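Local structure of Glucose/sorbosone dehydrogenases (Escherichia coli K12, 2G8S) at residues A[205-210]-A[304-309]. The protein belongs to the glucose/sorbosone dehydrogenase family of beta-propeller proteins and carries a bound calcium ion. Residues are numbered along the deposited sequence; the frame is centred on the assembly and turned at random.
Sequences NPWSNA and MSVNGD. With EDO (1,2-ethanediol), chain G.
Val306 meets Asn205 and Trp207 where two neighbouring four-stranded antiparallel sheets of the beta-propeller adjoin: 205-210 forms the hairpin turn between strands 198-205 and 210-216, and 304-309 ends strand 300-307 and turns toward strand 310-317. Direct contact is slight (141 Å² buried, both sides summed): one apolar pair and one methyl against an amide nitrogen. With chi1 at 180°, Val306 turns CG1 away from its backbone N, and this methyl reaches both partners, 4.1 Å from Trp207 CZ3, oblique to the indole, and 3.9 Å from Asn205 ND2. Phe278 and Trp212 also touch both Asn205 and Val306, which are buried.

No hydrogen bond joins the segments directly; two waters do so instead. One accepts from Asn205 ND2 and donates to Gly308 O, while the other donates to Asp309 OD1 and hydrogen-bonds Ser208 OG.

Within the turn, Asn205 OD1 takes two backbone N-H groups, giving an Asx turn and Asx motif. Trp207 N, 2.7 Å from Asn205 OD1, approaches almost in line with the side-chain C=O, whereas Ser208 N stands 59° out of that carbonyl plane. This double grip fixes the amide, leaving ND2 directed at the first water. Asn209 and Ala210, both facing Asn205, make a G1 beta bulge: Asn205 N bonds Ala210 O, while Asn209 N and Ala210 N bond Asn205 O weakly.

The indole is sandwiched: Pro206 CG sits over the centre of one face, and C1 of a 1,2-ethanediol, probably from the crystallisation liquor, lies against the opposite face, offset toward the rim, 3.4 Å from Trp207 CG. The diol's O2 hydrogen-bonds the first water and accepts from Gly308 N at 2.9 Å, with an N-H...O angle of 155°.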
loop_
_atom_site.group_PDB
_atom_site.type_symbol
_atom_site.label_atom_id
_atom_site.label_comp_id
_atom_site.label_asym_id
_atom_site.label_seq_id
_atom_site.Cartn_x
_atom_site.Cartn_y
_atom_site.Cartn_z
ATOM N N ASN A 205 2.075 9.764 8.588
ATOM C CA ASN A 205 2.759 9.879 9.865
ATOM C C ASN A 205 1.950 10.860 10.718
ATOM O O ASN A 205 1.801 12.021 10.333
ATOM C CB ASN A 205 4.197 10.353 9.644
ATOM C CG ASN A 205 4.963 10.566 10.942
ATOM O OD1 ASN A 205 4.424 11.077 11.924
ATOM N ND2 ASN A 205 6.233 10.185 10.945
ATOM N N PRO A 206 1.420 10.394 11.866
ATOM C CA PRO A 206 0.550 11.245 12.684
ATOM C C PRO A 206 1.287 12.332 13.479
ATOM O O PRO A 206 0.637 13.211 14.059
ATOM C CB PRO A 206 -0.108 10.241 13.636
ATOM C CG PRO A 206 0.931 9.199 13.830
ATOM C CD PRO A 206 1.569 9.048 12.463
ATOM N N TRP A 207 2.613 12.264 13.513
ATOM C CA TRP A 207 3.424 13.247 14.254
ATOM C C TRP A 207 3.953 14.354 13.354
ATOM O O TRP A 207 4.187 15.475 13.805
ATOM C CB TRP A 207 4.570 12.552 14.978
ATOM C CG TRP A 207 4.054 11.484 15.886
ATOM C CD1 TRP A 207 3.359 11.661 17.046
ATOM C CD2 TRP A 207 4.167 10.074 15.694
ATOM N NE1 TRP A 207 3.045 10.440 17.603
ATOM C CE2 TRP A 207 3.526 9.449 16.787
ATOM C CE3 TRP A 207 4.746 9.274 14.703
ATOM C CZ2 TRP A 207 3.458 8.054 16.918
ATOM C CZ3 TRP A 207 4.675 7.899 14.833
ATOM C CH2 TRP A 207 4.031 7.303 15.929
ATOM N N SER A 208 4.113 14.044 12.073
ATOM C CA SER A 208 4.545 15.050 11.110
ATOM C C SER A 208 3.457 15.435 10.114
ATOM O O SER A 208 3.641 16.377 9.329
ATOM C CB SER A 208 5.778 14.556 10.359
ATOM O OG SER A 208 5.461 13.382 9.633
ATOM N N ASN A 209 2.338 14.710 10.152
ATOM C CA ASN A 209 1.238 14.894 9.209
ATOM C C ASN A 209 1.734 14.870 7.776
ATOM O O ASN A 209 1.395 15.719 6.946
ATOM C CB ASN A 209 0.432 16.162 9.508
ATOM C CG ASN A 209 -0.955 15.844 9.992
ATOM O OD1 ASN A 209 -1.929 16.020 9.259
ATOM N ND2 ASN A 209 -1.057 15.322 11.209
ATOM N N ALA A 210 2.551 13.870 7.494
ATOM C CA ALA A 210 3.155 13.731 6.183
ATOM C C ALA A 210 3.113 12.272 5.748
ATOM O O ALA A 210 3.208 11.357 6.576
ATOM C CB ALA A 210 4.578 14.217 6.222
HETATM N N MSE A 304 9.728 -0.664 14.363
HETATM C CA MSE A 304 10.690 0.421 14.219
HETATM C C MSE A 304 10.362 1.587 15.124
HETATM O O MSE A 304 9.196 1.844 15.421
HETATM C CB MSE A 304 10.750 0.887 12.767
HETATM C CG MSE A 304 10.906 -0.257 11.785
HETATM SE SE MSE A 304 11.245 0.315 10.024
HETATM C CE MSE A 304 13.175 0.688 10.244
ATOM N N SER A 305 11.414 2.274 15.575
ATOM C CA SER A 305 11.271 3.481 16.387
ATOM C C SER A 305 11.240 4.678 15.444
ATOM O O SER A 305 12.140 4.833 14.607
ATOM C CB SER A 305 12.464 3.624 17.339
ATOM O OG SER A 305 12.385 2.694 18.400
ATOM N N VAL A 306 10.203 5.506 15.562
ATOM C CA VAL A 306 10.073 6.689 14.720
ATOM C C VAL A 306 10.575 7.898 15.507
ATOM O O VAL A 306 10.156 8.116 16.646
ATOM C CB VAL A 306 8.605 6.934 14.296
ATOM C CG1 VAL A 306 8.489 8.191 13.409
ATOM C CG2 VAL A 306 8.063 5.723 13.557
ATOM N N ASN A 307 11.467 8.667 14.887
ATOM C CA ASN A 307 12.158 9.770 15.550
ATOM C C ASN A 307 12.163 10.962 14.594
ATOM O O ASN A 307 13.130 11.173 13.858
ATOM C CB ASN A 307 13.586 9.317 15.906
ATOM C CG ASN A 307 14.422 10.406 16.571
ATOM O OD1 ASN A 307 13.898 11.317 17.216
ATOM N ND2 ASN A 307 15.745 10.296 16.427
ATOM N N GLY A 308 11.071 11.723 14.573
ATOM C CA GLY A 308 10.907 12.777 13.564
ATOM C C GLY A 308 10.905 12.153 12.179
ATOM O O GLY A 308 10.089 11.261 11.893
ATOM N N ASP A 309 11.828 12.593 11.334
ATOM C CA ASP A 309 11.940 12.065 9.972
ATOM C C ASP A 309 12.926 10.904 9.899
ATOM O O ASP A 309 13.243 10.419 8.804
ATOM C CB ASP A 309 12.369 13.164 8.984
ATOM C CG ASP A 309 11.270 14.162 8.683
ATOM O OD1 ASP A 309 10.104 13.928 9.070
ATOM O OD2 ASP A 309 11.585 15.192 8.044
HETATM C C1 EDO G . 6.916 10.799 17.624
HETATM O O1 EDO G . 6.862 12.154 18.080
HETATM C C2 EDO G . 8.246 10.512 16.951
HETATM O O2 EDO G . 8.481 11.459 15.907
HETATM O O HOH W 1 7.758 11.413 13.164
HETATM O O HOH W 2 7.690 13.150 8.127
#